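Local coordinates for rhodopsin (Rubrobacter xylanophilus, PDB 6KFQ), which pumps protons across the membrane as a heat-stable, retinal-binding microbial rhodopsin, probably powered by light, at residues A151-R156 / Q162-L167; A102-L107 / L142-S147; G57-P62 / F67-Y72; V36-I41 / L215-R220. One frame throughout, in Å; residues are numbered along the deposited sequence.

Contact 1: A151-R156 / Q162-L167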
loop_
_atom_site.group_PDB
_atom_site.type_symbol
_atom_site.label_atom_id
_atom_site.label_comp_id
_atom_site.label_asym_id
_atom_site.label_seq_id
_atom_site.Cartn_x
_atom_site.Cartn_y
_atom_site.Cartn_z
ATOM N N ALA A 151 -11.069 15.936 6.647
ATOM C CA ALA A 151 -12.008 16.667 7.487
ATOM C C ALA A 151 -12.202 15.971 8.827
ATOM O O ALA A 151 -12.242 16.628 9.873
ATOM C CB ALA A 151 -13.344 16.828 6.760
ATOM N N GLU A 152 -12.328 14.643 8.813
ATOM C CA GLU A 152 -12.473 13.901 10.060
ATOM C C GLU A 152 -11.260 14.092 10.959
ATOM O O GLU A 152 -11.402 14.340 12.161
ATOM C CB GLU A 152 -12.683 12.421 9.758
ATOM C CG GLU A 152 -14.000 12.128 9.042
ATOM C CD GLU A 152 -15.145 11.925 10.009
ATOM O OE1 GLU A 152 -14.918 12.038 11.234
ATOM O OE2 GLU A 152 -16.271 11.641 9.540
ATOM N N ALA A 153 -10.057 13.991 10.387
ATOM C CA ALA A 153 -8.845 14.075 11.195
ATOM C C ALA A 153 -8.665 15.452 11.821
ATOM O O ALA A 153 -7.992 15.581 12.854
ATOM C CB ALA A 153 -7.627 13.719 10.341
ATOM N N SER A 154 -9.239 16.492 11.216
ATOM C CA SER A 154 -9.107 17.825 11.782
ATOM C C SER A 154 -9.880 17.983 13.085
ATOM O O SER A 154 -9.660 18.967 13.796
ATOM C CB SER A 154 -9.571 18.866 10.766
ATOM O OG SER A 154 -10.943 18.684 10.472
ATOM N N ARG A 155 -10.773 17.044 13.411
ATOM C CA ARG A 155 -11.487 17.045 14.681
ATOM C C ARG A 155 -10.788 16.216 15.749
ATOM O O ARG A 155 -11.244 16.189 16.895
ATOM C CB ARG A 155 -12.913 16.513 14.491
ATOM C CG ARG A 155 -13.782 17.356 13.580
ATOM C CD ARG A 155 -15.242 16.926 13.665
ATOM N NE ARG A 155 -15.404 15.503 13.374
ATOM C CZ ARG A 155 -16.578 14.880 13.302
ATOM N NH1 ARG A 155 -17.705 15.554 13.498
ATOM N NH2 ARG A 155 -16.625 13.582 13.031
ATOM N N ARG A 156 -9.721 15.519 15.394
ATOM C CA ARG A 156 -8.953 14.748 16.352
ATOM C C ARG A 156 -7.976 15.669 17.071
ATOM O O ARG A 156 -7.914 16.872 16.808
ATOM C CB ARG A 156 -8.243 13.606 15.639
ATOM C CG ARG A 156 -9.203 12.700 14.887
ATOM C CD ARG A 156 -9.827 11.691 15.821
ATOM N NE ARG A 156 -9.341 10.348 15.529
ATOM C CZ ARG A 156 -9.264 9.365 16.418
ATOM N NH1 ARG A 156 -9.632 9.571 17.683
ATOM N NH2 ARG A 156 -8.813 8.176 16.041
ATOM N N GLN A 162 -1.840 15.755 13.009
ATOM C CA GLN A 162 -0.540 15.991 12.385
ATOM C C GLN A 162 0.015 14.723 11.745
ATOM O O GLN A 162 0.520 14.755 10.613
ATOM C CB GLN A 162 0.439 16.558 13.420
ATOM C CG GLN A 162 1.838 16.792 12.873
ATOM C CD GLN A 162 2.800 17.292 13.935
ATOM O OE1 GLN A 162 2.386 17.812 14.973
ATOM N NE2 GLN A 162 4.090 17.136 13.680
ATOM N N ILE A 163 -0.062 13.586 12.443
ATOM C CA ILE A 163 0.460 12.360 11.854
ATOM C C ILE A 163 -0.440 11.895 10.719
ATOM O O ILE A 163 0.037 11.392 9.694
ATOM C CB ILE A 163 0.652 11.259 12.914
ATOM C CG1 ILE A 163 1.299 10.023 12.262
ATOM C CG2 ILE A 163 -0.673 10.870 13.538
ATOM C CD1 ILE A 163 2.632 10.313 11.572
ATOM N N PHE A 164 -1.753 12.067 10.869
ATOM C CA PHE A 164 -2.625 11.738 9.752
ATOM C C PHE A 164 -2.219 12.512 8.504
ATOM O O PHE A 164 -2.067 11.938 7.421
ATOM C CB PHE A 164 -4.089 12.033 10.061
ATOM C CG PHE A 164 -4.945 11.878 8.836
ATOM C CD1 PHE A 164 -5.366 10.619 8.439
ATOM C CD2 PHE A 164 -5.223 12.964 8.017
ATOM C CE1 PHE A 164 -6.111 10.448 7.270
ATOM C CE2 PHE A 164 -5.961 12.799 6.852
ATOM C CZ PHE A 164 -6.397 11.536 6.478
ATOM N N ARG A 165 -2.068 13.828 8.638
ATOM C CA ARG A 165 -1.748 14.648 7.477
ATOM C C ARG A 165 -0.426 14.223 6.856
ATOM O O ARG A 165 -0.303 14.155 5.628
ATOM C CB ARG A 165 -1.725 16.120 7.881
ATOM C CG ARG A 165 -3.123 16.672 8.118
ATOM C CD ARG A 165 -3.104 17.944 8.941
ATOM N NE ARG A 165 -4.455 18.337 9.330
ATOM C CZ ARG A 165 -4.734 19.158 10.337
ATOM N NH1 ARG A 165 -3.752 19.669 11.066
ATOM N NH2 ARG A 165 -5.995 19.460 10.619
ATOM N N THR A 166 0.563 13.908 7.693
ATOM C CA THR A 166 1.848 13.449 7.180
ATOM C C THR A 166 1.701 12.141 6.414
ATOM O O THR A 166 2.209 12.006 5.296
ATOM C CB THR A 166 2.841 13.295 8.329
ATOM O OG1 THR A 166 3.097 14.582 8.892
ATOM C CG2 THR A 166 4.144 12.688 7.821
ATOM N N LEU A 167 1.013 11.158 7.005
ATOM C CA LEU A 167 0.872 9.868 6.340
ATOM C C LEU A 167 -0.008 9.973 5.101
ATOM O O LEU A 167 0.221 9.272 4.107
ATOM C CB LEU A 167 0.299 8.843 7.310
ATOM C CG LEU A 167 1.203 8.480 8.492
ATOM C CD1 LEU A 167 0.508 7.447 9.351
ATOM C CD2 LEU A 167 2.556 7.980 8.015
HETATM O O HOH W 1 -6.817 20.185 13.367
#
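A153, in the last turn of helix 124-153, faces F164 of helix 158-184 with their CA atoms 6.8 Å apart. Past A153 the chain bends through a type I beta turn from A153 to R156, closed by R156 N to A153 O, while 162-167 is regular helix. The side-chain contact is small and has two parts. In the buried part the methyl CB of A153 lies 3.4 Å from CD2 of F164, coming at the ring obliquely. F164 reaches it because CG stands anti to its backbone N (chi1 172°), which carries the phenyl toward helix 124-153; there L145 and L149 also pack on it and F150 meets it edge-to-face. This is the cytoplasmic end of a helical hairpin, the fifth and sixth helices of the seven-helix microbial rhodopsin bundle joined by a very short link. The second part lies on the exposed side. R165 stretches out from CG to NE and brings NH2 to 3.6 Å from CB of S154, which sits at the edge of the guanidinium, near its plane. A water bridges the same two residues, donating to S154 O (3.1 Å) and accepting from R165 NH2 (3.0 Å). Away from F164, R155 NH2 forms a salt bridge with E152 OE1 at 2.9 Å, meeting it from above the carboxylate plane; E152 OE2 pairs with R148.

Contact 2: A102-L107 / L142-S147. With MPG ([(Z)-octadec-9-enyl] (2R)-2,3-bis(oxidanyl)propanoate), chain C.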
loop_
_atom_site.group_PDB
_atom_site.type_symbol
_atom_site.label_atom_id
_atom_site.label_comp_id
_atom_site.label_asym_id
_atom_site.label_seq_id
_atom_site.Cartn_x
_atom_site.Cartn_y
_atom_site.Cartn_z
ATOM N N ALA A 102 -16.061 0.492 4.090
ATOM C CA ALA A 102 -16.269 -0.553 3.092
ATOM C C ALA A 102 -16.205 0.018 1.680
ATOM O O ALA A 102 -15.679 -0.627 0.765
ATOM C CB ALA A 102 -17.610 -1.253 3.331
ATOM N N SER A 103 -16.740 1.226 1.484
ATOM C CA SER A 103 -16.672 1.867 0.173
ATOM C C SER A 103 -15.234 2.139 -0.230
ATOM O O SER A 103 -14.831 1.865 -1.366
ATOM C CB SER A 103 -17.460 3.176 0.177
ATOM O OG SER A 103 -18.837 2.926 0.364
ATOM N N LEU A 104 -14.456 2.725 0.679
ATOM C CA LEU A 104 -13.057 3.003 0.387
ATOM C C LEU A 104 -12.301 1.722 0.081
ATOM O O LEU A 104 -11.527 1.655 -0.883
ATOM C CB LEU A 104 -12.418 3.736 1.572
ATOM C CG LEU A 104 -10.938 4.105 1.455
ATOM C CD1 LEU A 104 -10.721 5.132 0.341
ATOM C CD2 LEU A 104 -10.430 4.634 2.778
ATOM N N ILE A 105 -12.505 0.687 0.896
ATOM C CA ILE A 105 -11.746 -0.545 0.692
ATOM C C ILE A 105 -12.176 -1.220 -0.606
ATOM O O ILE A 105 -11.339 -1.685 -1.389
ATOM C CB ILE A 105 -11.901 -1.487 1.906
ATOM C CG1 ILE A 105 -11.282 -0.882 3.178
ATOM C CG2 ILE A 105 -11.344 -2.881 1.594
ATOM C CD1 ILE A 105 -9.893 -0.337 3.007
ATOM N N ALA A 106 -13.480 -1.256 -0.877
ATOM C CA ALA A 106 -13.959 -1.892 -2.099
ATOM C C ALA A 106 -13.376 -1.210 -3.334
ATOM O O ALA A 106 -12.915 -1.878 -4.267
ATOM C CB ALA A 106 -15.487 -1.874 -2.133
ATOM N N LEU A 107 -13.375 0.124 -3.349
ATOM C CA LEU A 107 -12.754 0.855 -4.449
ATOM C C LEU A 107 -11.294 0.460 -4.613
ATOM O O LEU A 107 -10.819 0.230 -5.731
ATOM C CB LEU A 107 -12.860 2.355 -4.188
ATOM C CG LEU A 107 -13.600 3.292 -5.139
ATOM C CD1 LEU A 107 -14.659 2.581 -5.928
ATOM C CD2 LEU A 107 -14.204 4.424 -4.331
ATOM N N LEU A 142 -8.504 8.301 -3.786
ATOM C CA LEU A 142 -7.919 9.587 -3.417
ATOM C C LEU A 142 -8.997 10.566 -2.991
ATOM O O LEU A 142 -8.835 11.305 -2.011
ATOM C CB LEU A 142 -7.130 10.157 -4.594
ATOM C CG LEU A 142 -5.986 9.316 -5.136
ATOM C CD1 LEU A 142 -5.466 9.952 -6.412
ATOM C CD2 LEU A 142 -4.864 9.197 -4.095
ATOM N N TYR A 143 -10.120 10.557 -3.709
ATOM C CA TYR A 143 -11.213 11.476 -3.424
ATOM C C TYR A 143 -11.823 11.215 -2.055
ATOM O O TYR A 143 -12.116 12.157 -1.308
ATOM C CB TYR A 143 -12.286 11.344 -4.507
ATOM C CG TYR A 143 -13.422 12.319 -4.361
ATOM C CD1 TYR A 143 -14.551 12.006 -3.607
ATOM C CD2 TYR A 143 -13.371 13.555 -4.978
ATOM C CE1 TYR A 143 -15.597 12.912 -3.472
ATOM C CE2 TYR A 143 -14.403 14.458 -4.849
ATOM C CZ TYR A 143 -15.507 14.136 -4.092
ATOM O OH TYR A 143 -16.535 15.048 -3.984
ATOM N N LEU A 144 -12.081 9.946 -1.725
ATOM C CA LEU A 144 -12.633 9.662 -0.406
ATOM C C LEU A 144 -11.635 10.044 0.671
ATOM O O LEU A 144 -12.005 10.596 1.715
ATOM C CB LEU A 144 -13.014 8.187 -0.295
ATOM C CG LEU A 144 -14.244 7.836 -1.143
ATOM C CD1 LEU A 144 -14.626 6.380 -0.954
ATOM C CD2 LEU A 144 -15.396 8.732 -0.782
ATOM N N LEU A 145 -10.356 9.793 0.411
ATOM C CA LEU A 145 -9.321 10.160 1.370
ATOM C C LEU A 145 -9.294 11.667 1.594
ATOM O O LEU A 145 -9.220 12.137 2.737
ATOM C CB LEU A 145 -7.967 9.653 0.870
ATOM C CG LEU A 145 -6.744 9.967 1.734
ATOM C CD1 LEU A 145 -6.862 9.322 3.108
ATOM C CD2 LEU A 145 -5.474 9.515 1.026
ATOM N N VAL A 146 -9.361 12.445 0.514
ATOM C CA VAL A 146 -9.179 13.885 0.641
ATOM C C VAL A 146 -10.456 14.556 1.133
ATOM O O VAL A 146 -10.413 15.429 2.008
ATOM C CB VAL A 146 -8.702 14.480 -0.697
ATOM C CG1 VAL A 146 -8.813 15.995 -0.678
ATOM C CG2 VAL A 146 -7.270 14.052 -0.984
ATOM N N SER A 147 -11.609 14.157 0.595
ATOM C CA SER A 147 -12.850 14.858 0.911
ATOM C C SER A 147 -13.407 14.487 2.280
ATOM O O SER A 147 -14.090 15.303 2.905
ATOM C CB SER A 147 -13.901 14.569 -0.163
ATOM O OG SER A 147 -14.266 13.200 -0.141
HETATM C C2 MPG C . -12.318 17.431 -2.373
HETATM C C3 MPG C . -12.026 17.084 -3.816
HETATM C C4 MPG C . -10.829 16.177 -3.979
HETATM C C5 MPG C . -10.594 15.683 -5.390
HETATM C C6 MPG C . -9.599 14.547 -5.478
HETATM C C7 MPG C . -9.479 13.906 -6.856
HETATM C C8 MPG C . -8.704 14.710 -7.854
HETATM C C9 MPG C . -8.741 14.117 -9.228
HETATM C C10 MPG C . -7.751 13.624 -9.922
HETATM C C11 MPG C . -6.327 13.438 -9.499
HETATM C C12 MPG C . -5.906 12.001 -9.530
HETATM C C13 MPG C . -4.491 11.760 -10.026
HETATM C C14 MPG C . -4.240 10.335 -10.445
HETATM C C15 MPG C . -3.057 10.153 -11.359
HETATM C C16 MPG C . -3.072 8.856 -12.129
HETATM C C17 MPG C . -1.970 8.716 -13.147
HETATM C C18 MPG C . -2.095 7.488 -14.017
#
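S103 of one transmembrane helix faces L144 of another, but only loosely: its CB is 4.4 Å from L144 CD1, and its hydroxyl is bonded back to T99 O. One residue on, L104 makes the nearest backbone approach, with its CA 6.7 Å from that of L144. Its CG is anti to the backbone N (chi1 180°), sending CD1 along the flank of L144 to 3.9 Å from L144 CB, so that the two leucines slide past each other in opposite directions. The pair belongs to the fourth and fifth helices of the rhodopsin bundle, 98-120 and 124-153; the segments 102-107 and 142-147 run roughly antiparallel (148°), their axes 10.2 Å apart at closest. A turn later, L107 crosses L144 at about a right angle and brings CD2 to 3.9 Å from L144 CD1. L144 thus serves all three residues, and V141 adds to the packing on L104 and L107. Another side of helix 142-147 carries the oleyl chain of a bound lipid: Y143 CD2 is 3.5 Å from its C5, V146 CG1 lies beside the neighbouring C4, and L142 CD1 touches the chain farther along, at C12. S147 lays CB over one face of the Y143 ring, and its OG and N reach Y143 O from opposite faces of the carbonyl plane.

Contact 3: G57-P62 / F67-Y72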
loop_
_atom_site.group_PDB
_atom_site.type_symbol
_atom_site.label_atom_id
_atom_site.label_comp_id
_atom_site.label_asym_id
_atom_site.label_seq_id
_atom_site.Cartn_x
_atom_site.Cartn_y
_atom_site.Cartn_z
ATOM N N GLY A 57 7.112 -16.052 -8.226
ATOM C CA GLY A 57 6.077 -15.037 -8.173
ATOM C C GLY A 57 5.733 -14.442 -9.519
ATOM O O GLY A 57 5.128 -13.373 -9.593
ATOM N N SER A 58 6.119 -15.122 -10.594
ATOM C CA SER A 58 5.933 -14.567 -11.924
ATOM C C SER A 58 5.621 -15.684 -12.909
ATOM O O SER A 58 5.847 -16.867 -12.640
ATOM C CB SER A 58 7.166 -13.780 -12.385
ATOM O OG SER A 58 8.332 -14.604 -12.413
ATOM N N THR A 59 5.078 -15.285 -14.053
ATOM C CA THR A 59 4.858 -16.186 -15.171
ATOM C C THR A 59 5.195 -15.444 -16.452
ATOM O O THR A 59 5.073 -14.219 -16.527
ATOM C CB THR A 59 3.413 -16.700 -15.261
ATOM O OG1 THR A 59 2.534 -15.600 -15.519
ATOM C CG2 THR A 59 2.990 -17.409 -13.981
ATOM N N VAL A 60 5.619 -16.194 -17.461
ATOM C CA VAL A 60 5.814 -15.638 -18.791
ATOM C C VAL A 60 4.489 -15.729 -19.527
ATOM O O VAL A 60 3.933 -16.820 -19.696
ATOM C CB VAL A 60 6.930 -16.371 -19.550
ATOM C CG1 VAL A 60 6.875 -16.019 -21.031
ATOM C CG2 VAL A 60 8.273 -15.991 -18.965
ATOM N N LEU A 61 3.977 -14.585 -19.951
ATOM C CA LEU A 61 2.663 -14.510 -20.563
ATOM C C LEU A 61 2.723 -15.035 -21.989
ATOM O O LEU A 61 3.804 -15.242 -22.544
ATOM C CB LEU A 61 2.165 -13.069 -20.517
ATOM C CG LEU A 61 1.862 -12.504 -19.127
ATOM C CD1 LEU A 61 1.324 -11.082 -19.228
ATOM C CD2 LEU A 61 0.872 -13.392 -18.386
ATOM N N PRO A 62 1.567 -15.293 -22.609
ATOM C CA PRO A 62 1.584 -15.758 -24.006
ATOM C C PRO A 62 2.259 -14.798 -24.978
ATOM O O PRO A 62 2.690 -15.240 -26.049
ATOM C CB PRO A 62 0.096 -15.934 -24.335
ATOM C CG PRO A 62 -0.533 -16.235 -23.017
ATOM C CD PRO A 62 0.227 -15.422 -22.004
ATOM N N PHE A 67 5.685 -11.477 -16.184
ATOM C CA PHE A 67 4.679 -10.757 -15.414
ATOM C C PHE A 67 4.776 -11.193 -13.959
ATOM O O PHE A 67 4.479 -12.348 -13.636
ATOM C CB PHE A 67 3.279 -11.009 -15.979
ATOM C CG PHE A 67 2.182 -10.314 -15.217
ATOM C CD1 PHE A 67 2.235 -8.945 -14.988
ATOM C CD2 PHE A 67 1.097 -11.028 -14.736
ATOM C CE1 PHE A 67 1.231 -8.302 -14.284
ATOM C CE2 PHE A 67 0.078 -10.392 -14.039
ATOM C CZ PHE A 67 0.144 -9.026 -13.812
ATOM N N TYR A 68 5.195 -10.270 -13.088
ATOM C CA TYR A 68 5.257 -10.501 -11.643
ATOM C C TYR A 68 3.883 -10.260 -11.033
ATOM O O TYR A 68 3.562 -9.162 -10.571
ATOM C CB TYR A 68 6.308 -9.605 -10.995
ATOM C CG TYR A 68 7.710 -10.129 -11.167
ATOM C CD1 TYR A 68 8.258 -11.015 -10.251
ATOM C CD2 TYR A 68 8.483 -9.753 -12.256
ATOM C CE1 TYR A 68 9.541 -11.508 -10.408
ATOM C CE2 TYR A 68 9.765 -10.237 -12.424
ATOM C CZ TYR A 68 10.288 -11.115 -11.497
ATOM O OH TYR A 68 11.565 -11.601 -11.655
ATOM N N TRP A 69 3.056 -11.309 -11.011
ATOM C CA TRP A 69 1.695 -11.176 -10.501
ATOM C C TRP A 69 1.612 -11.247 -8.981
ATOM O O TRP A 69 0.633 -10.750 -8.413
ATOM C CB TRP A 69 0.800 -12.258 -11.112
ATOM C CG TRP A 69 1.375 -13.625 -10.986
ATOM C CD1 TRP A 69 2.123 -14.281 -11.911
ATOM C CD2 TRP A 69 1.257 -14.506 -9.864
ATOM N NE1 TRP A 69 2.483 -15.519 -11.437
ATOM C CE2 TRP A 69 1.962 -15.683 -10.182
ATOM C CE3 TRP A 69 0.619 -14.418 -8.624
ATOM C CZ2 TRP A 69 2.050 -16.764 -9.306
ATOM C CZ3 TRP A 69 0.711 -15.487 -7.753
ATOM C CH2 TRP A 69 1.418 -16.644 -8.097
ATOM N N ALA A 70 2.600 -11.859 -8.309
ATOM C CA ALA A 70 2.542 -11.957 -6.850
ATOM C C ALA A 70 2.491 -10.580 -6.210
ATOM O O ALA A 70 1.931 -10.419 -5.118
ATOM C CB ALA A 70 3.749 -12.738 -6.323
ATOM N N ARG A 71 3.106 -9.596 -6.870
ATOM C CA ARG A 71 3.021 -8.186 -6.515
ATOM C C ARG A 71 1.597 -7.759 -6.169
ATOM O O ARG A 71 1.347 -7.099 -5.151
ATOM C CB ARG A 71 3.557 -7.397 -7.713
ATOM C CG ARG A 71 3.649 -5.943 -7.547
ATOM C CD ARG A 71 4.284 -5.266 -8.761
ATOM N NE ARG A 71 5.555 -5.841 -9.212
ATOM C CZ ARG A 71 6.713 -5.784 -8.549
ATOM N NH1 ARG A 71 6.794 -5.219 -7.347
ATOM N NH2 ARG A 71 7.799 -6.324 -9.087
ATOM N N TYR A 72 0.647 -8.137 -7.015
ATOM C CA TYR A 72 -0.729 -7.689 -6.837
ATOM C C TYR A 72 -1.444 -8.414 -5.703
ATOM O O TYR A 72 -2.406 -7.872 -5.145
ATOM C CB TYR A 72 -1.496 -7.876 -8.153
ATOM C CG TYR A 72 -0.921 -7.079 -9.310
ATOM C CD1 TYR A 72 0.191 -7.540 -10.018
ATOM C CD2 TYR A 72 -1.495 -5.869 -9.703
ATOM C CE1 TYR A 72 0.719 -6.820 -11.073
ATOM C CE2 TYR A 72 -0.974 -5.142 -10.757
ATOM C CZ TYR A 72 0.136 -5.618 -11.437
ATOM O OH TYR A 72 0.652 -4.898 -12.496
#
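W69 turns its indole back across the strand, with G57 O over one ring face and T59 at the edge, where CG2 is 3.2 Å from NE1. The first torsion (chi1 51°) places CG between the backbone N and the carbonyl carbon, folding the ring over 57-59; T59 and W69 cross at about a right angle. Y68 heads the other way, yet its ring takes S58 CB over a face, a CH-pi contact 3.8 Å from the centroid and 16° off the normal. Its hydroxyl bonds E2, and S58 OG bonds E66. The backbones form the short antiparallel beta hairpin that links the second and third helices of the bundle. T59 and F67 are a hydrogen-bonded pair, T59 N to F67 O at 3.0 Å and F67 N to T59 O at 2.8 Å. Beyond it, Y68 centres an inverse gamma turn, and A70 N meets G57 O almost straight (3.2 Å, 169°). An alanine in place of W69 would remove the indole and is likely to leave G57 O and the T59 methyl without their aromatic cover. At the far end L61 sets CG 3.8 Å from F67 CB, and the F67 side chain also packs on L116 and A120 of helix 98-120.

Contact 4: V36-I41 / L215-R220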
loop_
_atom_site.group_PDB
_atom_site.type_symbol
_atom_site.label_atom_id
_atom_site.label_comp_id
_atom_site.label_asym_id
_atom_site.label_seq_id
_atom_site.Cartn_x
_atom_site.Cartn_y
_atom_site.Cartn_z
ATOM N N VAL A 36 -0.158 -4.061 15.193
ATOM C CA VAL A 36 -0.460 -5.349 14.576
ATOM C C VAL A 36 -0.773 -5.171 13.093
ATOM O O VAL A 36 -0.250 -5.900 12.243
ATOM C CB VAL A 36 -1.617 -6.037 15.321
ATOM C CG1 VAL A 36 -2.010 -7.325 14.625
ATOM C CG2 VAL A 36 -1.227 -6.302 16.764
ATOM N N ILE A 37 -1.631 -4.200 12.762
ATOM C CA ILE A 37 -1.984 -3.953 11.364
ATOM C C ILE A 37 -0.751 -3.586 10.558
ATOM O O ILE A 37 -0.568 -4.051 9.425
ATOM C CB ILE A 37 -3.047 -2.844 11.267
ATOM C CG1 ILE A 37 -4.355 -3.272 11.940
ATOM C CG2 ILE A 37 -3.275 -2.455 9.814
ATOM C CD1 ILE A 37 -5.428 -2.168 11.949
ATOM N N THR A 38 0.105 -2.731 11.118
ATOM C CA THR A 38 1.241 -2.214 10.361
ATOM C C THR A 38 2.335 -3.265 10.196
ATOM O O THR A 38 3.017 -3.296 9.163
ATOM C CB THR A 38 1.771 -0.954 11.047
ATOM O OG1 THR A 38 0.704 -0.000 11.150
ATOM C CG2 THR A 38 2.897 -0.344 10.247
ATOM N N ALA A 39 2.506 -4.141 11.188
ATOM C CA ALA A 39 3.439 -5.254 11.036
ATOM C C ALA A 39 2.914 -6.301 10.057
ATOM O O ALA A 39 3.707 -6.980 9.394
ATOM C CB ALA A 39 3.723 -5.888 12.400
ATOM N N THR A 40 1.588 -6.437 9.945
ATOM C CA THR A 40 1.010 -7.342 8.955
ATOM C C THR A 40 1.207 -6.808 7.543
ATOM O O THR A 40 1.420 -7.584 6.602
ATOM C CB THR A 40 -0.477 -7.562 9.241
ATOM O OG1 THR A 40 -0.626 -8.313 10.449
ATOM C CG2 THR A 40 -1.143 -8.321 8.106
ATOM N N ILE A 41 1.134 -5.486 7.377
ATOM C CA ILE A 41 1.385 -4.878 6.071
ATOM C C ILE A 41 2.779 -5.253 5.576
ATOM O O ILE A 41 2.946 -5.752 4.457
ATOM C CB ILE A 41 1.201 -3.353 6.149
ATOM C CG1 ILE A 41 -0.288 -3.012 6.300
ATOM C CG2 ILE A 41 1.811 -2.659 4.922
ATOM C CD1 ILE A 41 -0.564 -1.571 6.700
ATOM N N LEU A 215 6.783 6.071 10.592
ATOM C CA LEU A 215 6.178 7.340 10.976
ATOM C C LEU A 215 4.947 7.131 11.848
ATOM O O LEU A 215 4.764 7.832 12.849
ATOM C CB LEU A 215 5.822 8.142 9.726
ATOM C CG LEU A 215 7.016 8.624 8.908
ATOM C CD1 LEU A 215 6.557 9.254 7.602
ATOM C CD2 LEU A 215 7.873 9.591 9.723
ATOM N N LEU A 216 4.099 6.164 11.492
ATOM C CA LEU A 216 2.892 5.902 12.271
ATOM C C LEU A 216 3.236 5.417 13.677
ATOM O O LEU A 216 2.807 6.001 14.682
ATOM C CB LEU A 216 2.021 4.868 11.548
ATOM C CG LEU A 216 0.782 4.437 12.341
ATOM C CD1 LEU A 216 -0.097 5.634 12.642
ATOM C CD2 LEU A 216 0.001 3.365 11.587
ATOM N N LEU A 217 4.010 4.337 13.762
ATOM C CA LEU A 217 4.228 3.668 15.041
ATOM C C LEU A 217 5.190 4.421 15.949
ATOM O O LEU A 217 5.235 4.130 17.147
ATOM C CB LEU A 217 4.731 2.243 14.804
ATOM C CG LEU A 217 3.765 1.399 13.972
ATOM C CD1 LEU A 217 4.204 -0.059 13.924
ATOM C CD2 LEU A 217 2.346 1.519 14.509
ATOM N N SER A 218 5.946 5.382 15.422
ATOM C CA SER A 218 6.767 6.245 16.262
ATOM C C SER A 218 5.999 7.441 16.820
ATOM O O SER A 218 6.526 8.142 17.694
ATOM C CB SER A 218 7.982 6.743 15.477
ATOM O OG SER A 218 8.739 5.654 14.980
ATOM N N SER A 219 4.779 7.696 16.335
ATOM C CA SER A 219 3.961 8.821 16.800
ATOM C C SER A 219 3.211 8.417 18.069
ATOM O O SER A 219 1.981 8.306 18.107
ATOM C CB SER A 219 2.989 9.270 15.715
ATOM O OG SER A 219 3.659 9.693 14.547
ATOM N N ARG A 220 3.985 8.232 19.140
ATOM C CA ARG A 220 3.434 7.686 20.375
ATOM C C ARG A 220 2.434 8.630 21.025
ATOM O O ARG A 220 1.464 8.171 21.635
ATOM C CB ARG A 220 4.566 7.359 21.355
ATOM C CG ARG A 220 5.600 6.398 20.785
ATOM C CD ARG A 220 6.669 6.054 21.822
ATOM N NE ARG A 220 6.054 5.591 23.062
ATOM C CZ ARG A 220 5.566 4.368 23.244
ATOM N NH1 ARG A 220 5.634 3.469 22.273
ATOM N NH2 ARG A 220 5.015 4.041 24.406
#
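T38 meets L217 tip to tip and L216 obliquely, and these three buried side chains carry the whole contact, which covers just 118 Å². The packed part centres on T38, whose methyl side turns to L217 and whose hydroxyl turns to L216. T38 CB and T38 CG2 both come to 3.9 Å from CD1 of L217. The hydroxyl OG1 of T38 lies beside L216 CD2 at 3.5 Å and also approaches CD2 of L217. Because chi1 of T38 is -57°, OG1 stands beside its own backbone N, where it is hydrogen-bonded to F34 O and to D85 OD2 of the third helix. A polar atom buried against leucines is thus satisfied by two oxygens. A threonine of the second helix bonded to an aspartate of the third is also found in the cytoplasmic half of bacteriorhodopsin. The backbones stay apart, the nearest CA atoms, of T38 and L217, being 8.1 Å from each other. The loose side begins past L217: S218 is exposed, and the chain leaves the helix through an inverse gamma turn centred on S219, whose OG bonds L215 O at 2.8 Å, nearly along the C=O axis. R220 starts the terminal helix and bonds N26 O. Helix 2-23 closes one flank with F20 against T38 and L217, helix 70-90 brings D85 to L216, and L167 of helix 158-184 packs on L215 and L216.

In the fold
Contact 4 opens first along the chain and closes last: it ties the second helix to the end of the seventh, and the loop from 36 to 220 encloses the other three contacts. Within it, contact 3 closes a short hairpin between the second and third helices, contact 2 then joins the fourth and fifth, and contact 1 turns the fifth into the sixth. These three follow in series and none cross. Contacts 1 and 2 share helix 124-153 and touch where F164 packs on L145. Contacts 1 and 4 meet through I163 and L167 against L215, L216 and S219. Contact 3 stands apart, its centre about 37 Å from that of contact 1.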